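Local coordinates for glycosylation Associate Protein 2 (Streptococcus agalactiae serotype V, PDB 6OYC) that probably takes part, as its relatives in accessory Sec systems do, in the glycosylation and export of serine-rich adhesins, within a complex with its Gap1 and Gap3 partners, at residues T69-S75 and I97-F101; R201-I207 and S239-F245; W440-E444 and D470-Y474; R330-F336 and D418-L422. All blocks are in the same frame, centred on the assembly; numbering follows the deposited sequence.

Contact 1 of 4, residues T69-S75 and I97-F101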
loop_
_atom_site.group_PDB
_atom_site.type_symbol
_atom_site.label_atom_id
_atom_site.label_comp_id
_atom_site.label_asym_id
_atom_site.label_seq_id
_atom_site.Cartn_x
_atom_site.Cartn_y
_atom_site.Cartn_z
ATOM N N THR B 69 -9.491 31.480 2.891
ATOM C CA THR B 69 -10.792 31.464 2.246
ATOM C C THR B 69 -10.672 31.952 0.810
ATOM O O THR B 69 -9.992 32.946 0.541
ATOM C CB THR B 69 -11.777 32.353 3.029
ATOM O OG1 THR B 69 -11.804 31.931 4.405
ATOM C CG2 THR B 69 -13.183 32.283 2.413
ATOM N N TYR B 70 -11.328 31.257 -0.112
ATOM C CA TYR B 70 -11.398 31.718 -1.491
ATOM C C TYR B 70 -12.846 32.017 -1.856
ATOM O O TYR B 70 -13.779 31.506 -1.240
ATOM C CB TYR B 70 -10.824 30.683 -2.467
ATOM C CG TYR B 70 -9.349 30.452 -2.255
ATOM C CD1 TYR B 70 -8.903 29.730 -1.163
ATOM C CD2 TYR B 70 -8.407 30.973 -3.133
ATOM C CE1 TYR B 70 -7.567 29.527 -0.948
ATOM C CE2 TYR B 70 -7.062 30.779 -2.923
ATOM C CZ TYR B 70 -6.652 30.052 -1.825
ATOM O OH TYR B 70 -5.331 29.840 -1.588
ATOM N N GLY B 71 -13.022 32.852 -2.879
ATOM C CA GLY B 71 -14.314 33.065 -3.451
ATOM C C GLY B 71 -14.811 31.841 -4.196
ATOM O O GLY B 71 -14.127 30.813 -4.283
ATOM N N PRO B 72 -16.017 31.951 -4.759
ATOM C CA PRO B 72 -16.630 30.775 -5.410
ATOM C C PRO B 72 -15.842 30.251 -6.600
ATOM O O PRO B 72 -16.023 29.091 -6.973
ATOM C CB PRO B 72 -18.020 31.283 -5.849
ATOM C CG PRO B 72 -18.194 32.645 -5.203
ATOM C CD PRO B 72 -16.843 33.171 -4.853
ATOM N N GLU B 73 -14.984 31.064 -7.217
ATOM C CA GLU B 73 -14.254 30.601 -8.400
ATOM C C GLU B 73 -13.313 29.422 -8.122
ATOM O O GLU B 73 -13.031 28.652 -9.049
ATOM C CB GLU B 73 -13.471 31.755 -9.005
ATOM C CG GLU B 73 -14.363 32.909 -9.444
ATOM C CD GLU B 73 -14.558 33.953 -8.353
ATOM O OE1 GLU B 73 -15.019 35.066 -8.690
ATOM O OE2 GLU B 73 -14.256 33.663 -7.164
ATOM N N LEU B 74 -12.853 29.239 -6.876
ATOM C CA LEU B 74 -11.991 28.101 -6.548
ATOM C C LEU B 74 -12.563 26.789 -7.073
ATOM O O LEU B 74 -11.814 25.912 -7.532
ATOM C CB LEU B 74 -11.770 28.020 -5.033
ATOM C CG LEU B 74 -10.983 26.840 -4.460
ATOM C CD1 LEU B 74 -9.499 26.960 -4.766
ATOM C CD2 LEU B 74 -11.213 26.713 -2.951
ATOM N N SER B 75 -13.890 26.647 -7.047
ATOM C CA SER B 75 -14.509 25.411 -7.515
ATOM C C SER B 75 -14.174 25.115 -8.973
ATOM O O SER B 75 -14.120 23.945 -9.377
ATOM C CB SER B 75 -16.022 25.495 -7.344
ATOM O OG SER B 75 -16.367 25.588 -5.984
ATOM N N ILE B 97 -17.523 27.026 0.470
ATOM C CA ILE B 97 -17.152 26.230 -0.689
ATOM C C ILE B 97 -15.666 25.904 -0.685
ATOM O O ILE B 97 -15.254 24.925 -1.323
ATOM C CB ILE B 97 -17.541 26.954 -1.986
ATOM C CG1 ILE B 97 -16.961 28.370 -1.979
ATOM C CG2 ILE B 97 -19.059 26.963 -2.147
ATOM C CD1 ILE B 97 -15.665 28.499 -2.737
ATOM N N THR B 98 -14.850 26.720 -0.009
ATOM C CA THR B 98 -13.449 26.370 0.179
ATOM C C THR B 98 -13.332 25.005 0.832
ATOM O O THR B 98 -12.656 24.110 0.307
ATOM C CB THR B 98 -12.731 27.435 1.020
ATOM O OG1 THR B 98 -12.751 28.703 0.340
ATOM C CG2 THR B 98 -11.284 27.009 1.271
ATOM N N GLU B 99 -14.013 24.813 1.967
ATOM C CA GLU B 99 -13.950 23.519 2.634
ATOM C C GLU B 99 -14.512 22.417 1.744
ATOM O O GLU B 99 -13.979 21.301 1.722
ATOM C CB GLU B 99 -14.682 23.565 3.974
ATOM C CG GLU B 99 -15.238 22.214 4.434
ATOM C CD GLU B 99 -14.151 21.255 4.919
ATOM O OE1 GLU B 99 -13.285 21.671 5.729
ATOM O OE2 GLU B 99 -14.161 20.073 4.494
ATOM N N GLU B 100 -15.574 22.707 0.986
ATOM C CA GLU B 100 -16.116 21.683 0.094
ATOM C C GLU B 100 -15.067 21.250 -0.909
ATOM O O GLU B 100 -14.907 20.055 -1.189
ATOM C CB GLU B 100 -17.342 22.197 -0.662
ATOM C CG GLU B 100 -18.547 22.584 0.175
ATOM C CD GLU B 100 -19.659 23.211 -0.674
ATOM O OE1 GLU B 100 -20.349 24.135 -0.171
ATOM O OE2 GLU B 100 -19.831 22.776 -1.839
ATOM N N PHE B 101 -14.355 22.221 -1.468
ATOM C CA PHE B 101 -13.280 21.926 -2.399
ATOM C C PHE B 101 -12.216 21.045 -1.746
ATOM O O PHE B 101 -11.893 19.965 -2.258
ATOM C CB PHE B 101 -12.689 23.238 -2.903
ATOM C CG PHE B 101 -11.737 23.065 -4.032
ATOM C CD1 PHE B 101 -12.203 22.943 -5.325
ATOM C CD2 PHE B 101 -10.374 23.010 -3.802
ATOM C CE1 PHE B 101 -11.340 22.783 -6.375
ATOM C CE2 PHE B 101 -9.494 22.838 -4.847
ATOM C CZ PHE B 101 -9.978 22.726 -6.136
HETATM O O HOH W 1 -16.207 23.736 -3.988
#
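L74 lies over the ring of F101 where a loop of the N-terminal parallel beta-sheet unit, running from strand 62-65 toward strand 86-89, meets helix 96-104. This is the tight side. L74 CG stands 4.0 Å from the F101 ring centroid and 16° off the ring normal, a CH-pi contact displaced toward the rim, while L74 CD2 reaches F101 CB at 3.8 Å. With CG anti to the backbone N (chi1 175°), the L74 branches are directed at the helix, and both residues are buried against strand 62-65, L74 on L65 and F101 on L63. Y70 lies beside them, one face of its ring toward L74 CD1 and its OH bonded to V11 O and E67 N.

I97 extends CD1 to the turn, 3.2 Å from G71 O. Beyond it the fit is looser: S75 is exposed, and its hydroxyl is linked to the helix by a water 2.7 Å from S75 OG that donates to I97 O at 3.1 Å. T98 joins the two regimes: its OG1, at the edge of the Y70 ring, accepts the backbone N-H of Y70 at 3.0 Å, with an almost straight N-H...O angle of 171°.

Contact 2 of 4, residues R201-I207 and S239-F245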
loop_
_atom_site.group_PDB
_atom_site.type_symbol
_atom_site.label_atom_id
_atom_site.label_comp_id
_atom_site.label_asym_id
_atom_site.label_seq_id
_atom_site.Cartn_x
_atom_site.Cartn_y
_atom_site.Cartn_z
ATOM N N ARG B 201 22.421 -1.047 15.650
ATOM C CA ARG B 201 22.655 0.132 14.831
ATOM C C ARG B 201 22.820 -0.269 13.368
ATOM O O ARG B 201 23.607 -1.163 13.037
ATOM C CB ARG B 201 23.893 0.906 15.296
ATOM C CG ARG B 201 24.244 2.036 14.328
ATOM C CD ARG B 201 25.542 2.742 14.690
ATOM N NE ARG B 201 25.410 3.468 15.946
ATOM C CZ ARG B 201 26.400 3.697 16.802
ATOM N NH1 ARG B 201 27.632 3.271 16.552
ATOM N NH2 ARG B 201 26.146 4.360 17.917
ATOM N N LEU B 202 22.102 0.417 12.498
ATOM C CA LEU B 202 22.206 0.229 11.062
ATOM C C LEU B 202 23.080 1.334 10.482
ATOM O O LEU B 202 22.809 2.516 10.706
ATOM C CB LEU B 202 20.813 0.273 10.440
ATOM C CG LEU B 202 20.491 -0.581 9.231
ATOM C CD1 LEU B 202 20.773 -2.048 9.532
ATOM C CD2 LEU B 202 19.039 -0.360 8.864
ATOM N N VAL B 203 24.124 0.957 9.746
ATOM C CA VAL B 203 24.969 1.907 9.030
ATOM C C VAL B 203 24.689 1.771 7.539
ATOM O O VAL B 203 24.689 0.663 6.991
ATOM C CB VAL B 203 26.460 1.704 9.347
ATOM C CG1 VAL B 203 27.305 2.619 8.497
ATOM C CG2 VAL B 203 26.710 1.948 10.826
ATOM N N ILE B 204 24.406 2.893 6.896
ATOM C CA ILE B 204 23.952 2.933 5.518
ATOM C C ILE B 204 24.901 3.859 4.780
ATOM O O ILE B 204 25.006 5.040 5.133
ATOM C CB ILE B 204 22.493 3.425 5.425
ATOM C CG1 ILE B 204 21.602 2.506 6.252
ATOM C CG2 ILE B 204 21.991 3.485 3.965
ATOM C CD1 ILE B 204 20.295 3.090 6.587
ATOM N N SER B 205 25.598 3.321 3.775
ATOM C CA SER B 205 26.634 4.031 3.025
ATOM C C SER B 205 26.212 4.219 1.566
ATOM O O SER B 205 25.895 3.242 0.870
ATOM C CB SER B 205 27.975 3.273 3.081
ATOM O OG SER B 205 28.390 2.978 4.411
ATOM N N LEU B 206 26.251 5.463 1.091
ATOM C CA LEU B 206 25.868 5.787 -0.282
ATOM C C LEU B 206 27.103 5.756 -1.190
ATOM O O LEU B 206 27.958 6.649 -1.127
ATOM C CB LEU B 206 25.189 7.149 -0.329
ATOM C CG LEU B 206 24.794 7.681 -1.710
ATOM C CD1 LEU B 206 23.914 6.676 -2.457
ATOM C CD2 LEU B 206 24.084 9.035 -1.543
ATOM N N ILE B 207 27.187 4.735 -2.042
ATOM C CA ILE B 207 28.260 4.604 -3.027
ATOM C C ILE B 207 27.847 5.359 -4.289
ATOM O O ILE B 207 26.812 5.049 -4.885
ATOM C CB ILE B 207 28.549 3.118 -3.335
ATOM C CG1 ILE B 207 28.957 2.365 -2.057
ATOM C CG2 ILE B 207 29.631 2.971 -4.428
ATOM C CD1 ILE B 207 28.366 0.959 -1.943
ATOM N N SER B 239 24.129 3.788 -5.005
ATOM C CA SER B 239 23.472 2.661 -4.365
ATOM C C SER B 239 23.953 2.559 -2.929
ATOM O O SER B 239 24.977 3.140 -2.549
ATOM C CB SER B 239 23.709 1.343 -5.111
ATOM O OG SER B 239 25.084 1.050 -5.237
ATOM N N LEU B 240 23.185 1.830 -2.128
ATOM C CA LEU B 240 23.411 1.733 -0.697
ATOM C C LEU B 240 24.060 0.404 -0.337
ATOM O O LEU B 240 23.666 -0.646 -0.847
ATOM C CB LEU B 240 22.099 1.850 0.071
ATOM C CG LEU B 240 21.298 3.130 -0.077
ATOM C CD1 LEU B 240 20.069 3.053 0.838
ATOM C CD2 LEU B 240 22.192 4.340 0.240
ATOM N N ALA B 241 25.034 0.456 0.564
ATOM C CA ALA B 241 25.501 -0.713 1.299
ATOM C C ALA B 241 25.004 -0.626 2.736
ATOM O O ALA B 241 25.048 0.445 3.351
ATOM C CB ALA B 241 27.025 -0.809 1.277
ATOM N N VAL B 242 24.518 -1.744 3.272
ATOM C CA VAL B 242 23.854 -1.754 4.572
ATOM C C VAL B 242 24.600 -2.708 5.482
ATOM O O VAL B 242 24.828 -3.864 5.104
ATOM C CB VAL B 242 22.375 -2.165 4.455
ATOM C CG1 VAL B 242 21.725 -2.222 5.838
ATOM C CG2 VAL B 242 21.646 -1.194 3.572
ATOM N N LYS B 243 25.003 -2.208 6.663
ATOM C CA LYS B 243 25.660 -2.976 7.716
ATOM C C LYS B 243 24.874 -2.832 9.017
ATOM O O LYS B 243 24.308 -1.775 9.298
ATOM C CB LYS B 243 27.111 -2.498 7.949
ATOM C CG LYS B 243 28.012 -2.590 6.727
ATOM C CD LYS B 243 29.030 -1.451 6.672
ATOM C CE LYS B 243 28.510 -0.252 5.869
ATOM N NZ LYS B 243 29.650 0.629 5.430
ATOM N N LEU B 244 24.847 -3.885 9.822
ATOM C CA LEU B 244 24.202 -3.835 11.129
ATOM C C LEU B 244 25.243 -4.104 12.217
ATOM O O LEU B 244 26.051 -5.025 12.095
ATOM C CB LEU B 244 23.040 -4.832 11.207
ATOM C CG LEU B 244 22.211 -4.924 12.501
ATOM C CD1 LEU B 244 20.869 -5.490 12.222
ATOM C CD2 LEU B 244 22.869 -5.853 13.470
ATOM N N PHE B 245 25.245 -3.264 13.247
ATOM C CA PHE B 245 26.058 -3.421 14.444
ATOM C C PHE B 245 25.143 -3.697 15.633
ATOM O O PHE B 245 23.963 -3.327 15.627
ATOM C CB PHE B 245 26.891 -2.164 14.739
ATOM C CG PHE B 245 27.928 -1.857 13.698
ATOM C CD1 PHE B 245 27.570 -1.401 12.448
ATOM C CD2 PHE B 245 29.273 -1.990 13.984
ATOM C CE1 PHE B 245 28.543 -1.124 11.492
ATOM C CE2 PHE B 245 30.240 -1.703 13.033
ATOM C CZ PHE B 245 29.868 -1.275 11.791
HETATM O O HOH W 2 26.711 2.628 -6.814
#
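Strands 198-208 and 238-247 are antiparallel neighbours inside a five-stranded antiparallel sheet, and R201-I207 lies against S239-F245 in an unbroken ladder. Four hydrogen-bonded pairs, R201 with F245, V203 with K243, S205 with A241 and I207 with S239, exchange two N-H...O bonds each. The shortest runs from F245 N to R201 O at 2.7 Å; S205 N to A241 O is longer, 3.0 Å. The short segments run at 157° to one another. Between these pairs the CA-H groups of L202, I204, L206, L240, V242 and L244 lean on the same carbonyls.

The two faces differ. The face of L202, I204, L206, L240, V242 and L244 is buried and aliphatic: L202 CD1 meets V242 CG1 at 3.8 Å, and I204 CG2, anti to its backbone N, fits against the two methyls of L240, 3.7 Å from CD1. L188 of strand 185-195, in another sheet, covers I204 and L240 here.

The other face is mixed, polar and apolar. K243, bent at chi2 and chi3, passes V203 CG1 and brings NZ within 2.9 Å of S205 OG, a hydroxyl also bonded to E218 of strand 215-222, which pairs with the far edge of strand 198-208. V203 CG2 approaches F245 CE1 at 3.6 Å, and I207 CD1 touches A241 CB. R201 makes a salt bridge to E222. One buried aliphatic face against a second sheet and one mixed, largely half-buried face are consistent with a beta-sandwich-like packing of two antiparallel sheets.

Contact 3 of 4, residues W440-E444 and D470-Y474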
loop_
_atom_site.group_PDB
_atom_site.type_symbol
_atom_site.label_atom_id
_atom_site.label_comp_id
_atom_site.label_asym_id
_atom_site.label_seq_id
_atom_site.Cartn_x
_atom_site.Cartn_y
_atom_site.Cartn_z
ATOM N N TRP B 440 -12.431 -20.163 9.088
ATOM C CA TRP B 440 -13.867 -20.393 9.260
ATOM C C TRP B 440 -14.395 -19.884 10.594
ATOM O O TRP B 440 -15.588 -19.585 10.685
ATOM C CB TRP B 440 -14.187 -21.873 9.080
ATOM C CG TRP B 440 -13.822 -22.298 7.740
ATOM C CD1 TRP B 440 -12.734 -23.025 7.394
ATOM C CD2 TRP B 440 -14.499 -21.967 6.520
ATOM N NE1 TRP B 440 -12.693 -23.189 6.029
ATOM C CE2 TRP B 440 -13.768 -22.549 5.471
ATOM C CE3 TRP B 440 -15.655 -21.248 6.214
ATOM C CZ2 TRP B 440 -14.157 -22.436 4.138
ATOM C CZ3 TRP B 440 -16.037 -21.139 4.886
ATOM C CH2 TRP B 440 -15.293 -21.725 3.869
ATOM N N LYS B 441 -13.534 -19.747 11.611
ATOM C CA LYS B 441 -13.995 -19.197 12.876
ATOM C C LYS B 441 -14.424 -17.743 12.705
ATOM O O LYS B 441 -15.383 -17.289 13.335
ATOM C CB LYS B 441 -12.915 -19.333 13.952
ATOM C CG LYS B 441 -12.947 -18.240 15.024
ATOM C CD LYS B 441 -11.653 -18.179 15.829
ATOM C CE LYS B 441 -11.687 -17.048 16.840
ATOM N NZ LYS B 441 -12.195 -17.489 18.173
ATOM N N SER B 442 -13.722 -16.998 11.860
ATOM C CA SER B 442 -14.170 -15.649 11.531
ATOM C C SER B 442 -15.513 -15.690 10.812
ATOM O O SER B 442 -16.404 -14.880 11.084
ATOM C CB SER B 442 -13.109 -14.956 10.669
ATOM O OG SER B 442 -13.496 -13.642 10.322
ATOM N N ILE B 443 -15.662 -16.633 9.884
ATOM C CA ILE B 443 -16.911 -16.793 9.147
ATOM C C ILE B 443 -18.051 -17.139 10.100
ATOM O O ILE B 443 -19.031 -16.396 10.214
ATOM C CB ILE B 443 -16.750 -17.864 8.054
ATOM C CG1 ILE B 443 -15.690 -17.426 7.037
ATOM C CG2 ILE B 443 -18.082 -18.149 7.395
ATOM C CD1 ILE B 443 -15.817 -15.989 6.599
ATOM N N GLU B 444 -17.935 -18.279 10.792
ATOM C CA GLU B 444 -18.875 -18.663 11.837
ATOM C C GLU B 444 -19.263 -17.483 12.714
ATOM O O GLU B 444 -20.436 -17.111 12.792
ATOM C CB GLU B 444 -18.273 -19.757 12.719
ATOM C CG GLU B 444 -18.101 -21.096 12.071
ATOM C CD GLU B 444 -17.454 -22.115 12.995
ATOM O OE1 GLU B 444 -16.427 -22.722 12.602
ATOM O OE2 GLU B 444 -17.977 -22.310 14.116
ATOM N N ASP B 470 -17.070 -25.528 0.330
ATOM C CA ASP B 470 -17.045 -25.233 1.760
ATOM C C ASP B 470 -17.879 -24.019 2.105
ATOM O O ASP B 470 -18.497 -23.970 3.174
ATOM C CB ASP B 470 -15.621 -24.982 2.224
ATOM C CG ASP B 470 -14.815 -26.218 2.255
ATOM O OD1 ASP B 470 -15.420 -27.307 2.290
ATOM O OD2 ASP B 470 -13.573 -26.116 2.225
ATOM N N LEU B 471 -17.901 -23.030 1.213
ATOM C CA LEU B 471 -18.601 -21.788 1.505
ATOM C C LEU B 471 -20.116 -21.988 1.510
ATOM O O LEU B 471 -20.815 -21.449 2.379
ATOM C CB LEU B 471 -18.187 -20.717 0.493
ATOM C CG LEU B 471 -18.721 -19.324 0.805
ATOM C CD1 LEU B 471 -18.376 -18.954 2.240
ATOM C CD2 LEU B 471 -18.165 -18.317 -0.180
ATOM N N LEU B 472 -20.641 -22.760 0.555
ATOM C CA LEU B 472 -22.070 -23.047 0.542
ATOM C C LEU B 472 -22.495 -23.779 1.805
ATOM O O LEU B 472 -23.531 -23.458 2.400
ATOM C CB LEU B 472 -22.429 -23.869 -0.690
ATOM C CG LEU B 472 -22.070 -23.220 -2.022
ATOM C CD1 LEU B 472 -21.600 -24.261 -3.005
ATOM C CD2 LEU B 472 -23.262 -22.476 -2.576
ATOM N N GLN B 473 -21.692 -24.754 2.239
ATOM C CA GLN B 473 -22.033 -25.536 3.421
ATOM C C GLN B 473 -22.311 -24.651 4.630
ATOM O O GLN B 473 -23.107 -25.023 5.501
ATOM C CB GLN B 473 -20.911 -26.529 3.729
ATOM C CG GLN B 473 -20.712 -27.585 2.645
ATOM C CD GLN B 473 -19.693 -28.665 3.028
ATOM O OE1 GLN B 473 -19.687 -29.168 4.158
ATOM N NE2 GLN B 473 -18.830 -29.027 2.075
ATOM N N TYR B 474 -21.688 -23.469 4.692
ATOM C CA TYR B 474 -21.884 -22.582 5.832
ATOM C C TYR B 474 -23.150 -21.755 5.735
ATOM O O TYR B 474 -23.478 -21.042 6.687
ATOM C CB TYR B 474 -20.683 -21.662 6.009
ATOM C CG TYR B 474 -19.767 -22.191 7.075
ATOM C CD1 TYR B 474 -18.678 -22.997 6.750
ATOM C CD2 TYR B 474 -20.025 -21.938 8.415
ATOM C CE1 TYR B 474 -17.843 -23.509 7.738
ATOM C CE2 TYR B 474 -19.209 -22.449 9.398
ATOM C CZ TYR B 474 -18.112 -23.229 9.059
ATOM O OH TYR B 474 -17.287 -23.739 10.038
#
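W440, on helix 429-444, reaches across to Y474 and to D470 on helix 467-473. Its CB lies 3.7 Å from Y474 OH. CG and CD2 pass beside Y474 CE1, and W440 CE3 comes within 3.5 Å of Y474 CE1. CZ3 passes Y474 CD1 and, at its outer edge, nears L471 CD1 at 4.2 Å. At the far end CZ2 and CH2 meet D470 CB obliquely, CZ2 at 3.5 Å. The indole of W440 and the phenol of Y474 are nearly parallel but slid so far along each other that the rings scarcely overlap. W440 NE1 donates to N397 OD1, and N397 also bonds D470 OD2, which is held by T466 OG1 as well; N397 thus bridges the indole N-H and the D470 carboxylate.

At the exposed side E444, extended beyond CG and packing that atom against the phenol ring, brings OE1 to Y474 OH, which donates at 2.9 Å from well above the carboxylate plane, 51° out of it. I443 CG2 touches Y474 CD2 at 4.4 Å.

The contact joins the last turn of helix 429-444 to helix 467-473 and the Y474 that follows, two helices flanking strand 452-458 in sequence, beside the loop that carries N397 and F396, the latter against L471.

Contact 4 of 4, residues R330-F336 and D418-L422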
loop_
_atom_site.group_PDB
_atom_site.type_symbol
_atom_site.label_atom_id
_atom_site.label_comp_id
_atom_site.label_asym_id
_atom_site.label_seq_id
_atom_site.Cartn_x
_atom_site.Cartn_y
_atom_site.Cartn_z
ATOM N N ARG B 330 4.102 -8.120 3.351
ATOM C CA ARG B 330 4.916 -8.980 4.201
ATOM C C ARG B 330 5.421 -10.204 3.437
ATOM O O ARG B 330 4.921 -10.553 2.362
ATOM C CB ARG B 330 4.119 -9.413 5.436
ATOM C CG ARG B 330 3.692 -8.235 6.328
ATOM C CD ARG B 330 2.664 -8.650 7.379
ATOM N NE ARG B 330 1.447 -9.174 6.758
ATOM C CZ ARG B 330 0.542 -9.926 7.381
ATOM N NH1 ARG B 330 0.696 -10.246 8.659
ATOM N NH2 ARG B 330 -0.526 -10.359 6.723
ATOM N N LEU B 331 6.445 -10.841 4.004
ATOM C CA LEU B 331 6.973 -12.139 3.549
ATOM C C LEU B 331 7.484 -11.993 2.112
ATOM O O LEU B 331 8.159 -11.002 1.799
ATOM C CB LEU B 331 5.928 -13.196 3.731
ATOM C CG LEU B 331 5.560 -13.548 5.164
ATOM C CD1 LEU B 331 4.843 -14.896 5.203
ATOM C CD2 LEU B 331 6.793 -13.554 6.061
ATOM N N GLN B 332 7.187 -12.953 1.224
ATOM C CA GLN B 332 7.599 -12.833 -0.173
ATOM C C GLN B 332 6.704 -11.863 -0.948
ATOM O O GLN B 332 7.191 -10.898 -1.547
ATOM C CB GLN B 332 7.604 -14.204 -0.866
ATOM C CG GLN B 332 8.298 -14.142 -2.240
ATOM C CD GLN B 332 8.077 -15.385 -3.109
ATOM O OE1 GLN B 332 7.475 -16.370 -2.682
ATOM N NE2 GLN B 332 8.578 -15.338 -4.338
ATOM N N GLY B 333 5.400 -12.122 -0.981
ATOM C CA GLY B 333 4.514 -11.292 -1.776
ATOM C C GLY B 333 3.162 -11.056 -1.125
ATOM O O GLY B 333 2.171 -10.799 -1.815
ATOM N N GLY B 334 3.117 -11.148 0.196
ATOM C CA GLY B 334 1.885 -10.965 0.940
ATOM C C GLY B 334 1.658 -12.160 1.843
ATOM O O GLY B 334 2.168 -13.257 1.602
ATOM N N ALA B 335 0.891 -11.943 2.916
ATOM C CA ALA B 335 0.567 -13.005 3.856
ATOM C C ALA B 335 -0.936 -13.039 4.141
ATOM O O ALA B 335 -1.368 -13.329 5.268
ATOM C CB ALA B 335 1.377 -12.859 5.147
ATOM N N PHE B 336 -1.749 -12.724 3.130
ATOM C CA PHE B 336 -3.183 -13.006 3.161
ATOM C C PHE B 336 -3.916 -12.204 4.245
ATOM O O PHE B 336 -4.921 -12.659 4.795
ATOM C CB PHE B 336 -3.423 -14.514 3.334
ATOM C CG PHE B 336 -3.146 -15.310 2.082
ATOM C CD1 PHE B 336 -1.861 -15.461 1.614
ATOM C CD2 PHE B 336 -4.184 -15.865 1.350
ATOM C CE1 PHE B 336 -1.610 -16.161 0.439
ATOM C CE2 PHE B 336 -3.943 -16.571 0.190
ATOM C CZ PHE B 336 -2.651 -16.720 -0.267
ATOM N N ASP B 418 5.724 -20.455 4.831
ATOM C CA ASP B 418 6.054 -19.309 5.673
ATOM C C ASP B 418 4.804 -18.646 6.224
ATOM O O ASP B 418 4.804 -18.173 7.367
ATOM C CB ASP B 418 6.891 -18.316 4.880
ATOM C CG ASP B 418 8.237 -18.894 4.484
ATOM O OD1 ASP B 418 8.930 -19.474 5.366
ATOM O OD2 ASP B 418 8.592 -18.787 3.288
ATOM N N ILE B 419 3.722 -18.636 5.449
ATOM C CA ILE B 419 2.471 -18.079 5.947
ATOM C C ILE B 419 1.929 -18.912 7.105
ATOM O O ILE B 419 1.422 -18.364 8.090
ATOM C CB ILE B 419 1.464 -17.952 4.796
ATOM C CG1 ILE B 419 2.059 -17.050 3.708
ATOM C CG2 ILE B 419 0.149 -17.389 5.303
ATOM C CD1 ILE B 419 1.194 -16.909 2.456
ATOM N N GLN B 420 2.040 -20.247 7.023
ATOM C CA GLN B 420 1.631 -21.067 8.161
ATOM C C GLN B 420 2.548 -20.848 9.357
ATOM O O GLN B 420 2.080 -20.798 10.505
ATOM C CB GLN B 420 1.601 -22.556 7.804
ATOM C CG GLN B 420 1.110 -23.406 8.992
ATOM C CD GLN B 420 0.703 -24.821 8.620
ATOM O OE1 GLN B 420 0.070 -25.055 7.584
ATOM N NE2 GLN B 420 1.074 -25.781 9.470
ATOM N N LEU B 421 3.858 -20.744 9.113
ATOM C CA LEU B 421 4.772 -20.373 10.189
ATOM C C LEU B 421 4.359 -19.059 10.829
ATOM O O LEU B 421 4.270 -18.954 12.058
ATOM C CB LEU B 421 6.200 -20.269 9.669
ATOM C CG LEU B 421 6.979 -21.578 9.677
ATOM C CD1 LEU B 421 8.400 -21.332 9.186
ATOM C CD2 LEU B 421 6.951 -22.205 11.074
ATOM N N LEU B 422 4.102 -18.039 10.010
ATOM C CA LEU B 422 3.694 -16.759 10.572
ATOM C C LEU B 422 2.537 -16.943 11.549
ATOM O O LEU B 422 2.532 -16.346 12.630
ATOM C CB LEU B 422 3.324 -15.780 9.452
ATOM C CG LEU B 422 3.105 -14.291 9.757
ATOM C CD1 LEU B 422 3.243 -13.430 8.491
ATOM C CD2 LEU B 422 1.752 -14.028 10.386
#
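The chain between R330 and F336 folds through an irregular loop in which G334 N bonds R330 O at 2.9 Å, and L331, G334 and F336 take positive phi angles. L331 supplies the central methyl: its CD1 lies 3.8 Å from I419 CG1 and 3.9 Å from L422 CD1, and D418 CB is 4.0 Å from the same L331 CD1. I419 CD1, carried outward by a chain extended past CG1 (chi2 176°), touches the F336 ring at CD1, 3.5 Å away, and lies near G334 O. L422 CD1 works at the other end of the helix segment, where A335 CB meets it at 3.9 Å and the R330 guanidinium turns a face to it, NH1 being 4.1 Å distant. A335 CB also stands over the guanidinium plane of R330, toward the rim. The arginine is held by D328, by I338 O and by cation-pi with Y343, and D328 also accepts the A335 N-H, so one carboxylate bridges the R330 guanidinium and the A335 backbone.

The contact is buried and almost wholly apolar, the R330 guanidinium apart. The loop follows strand 323-327 and precedes helix 341-358; beside it L398 of helix 398-403 covers F336 and I419, and Q420 points from helix 416-424 to helix 429-444.

Contacts 3 and 4 belong to the same part of the fold: their centres are about 22 Å apart, their nearest atoms about 10 Å, and helices 416-424 and 429-444 follow each other in the chain. Both lie among the helices of the part built on the mixed eight-stranded sheet, probably an alpha/beta-hydrolase-like unit, where S371, H491 and D461 are placed as a Ser-His-Asp triad might be, though no catalytic role is established; F336 of contact 4 lies near them without touching. Contact 2 sits in the antiparallel five-stranded sheet, about 26 Å between centres from contact 4. Contact 1 is remote, in the N-terminal parallel-sheet unit, with centres about 46 Å or more from every other contact.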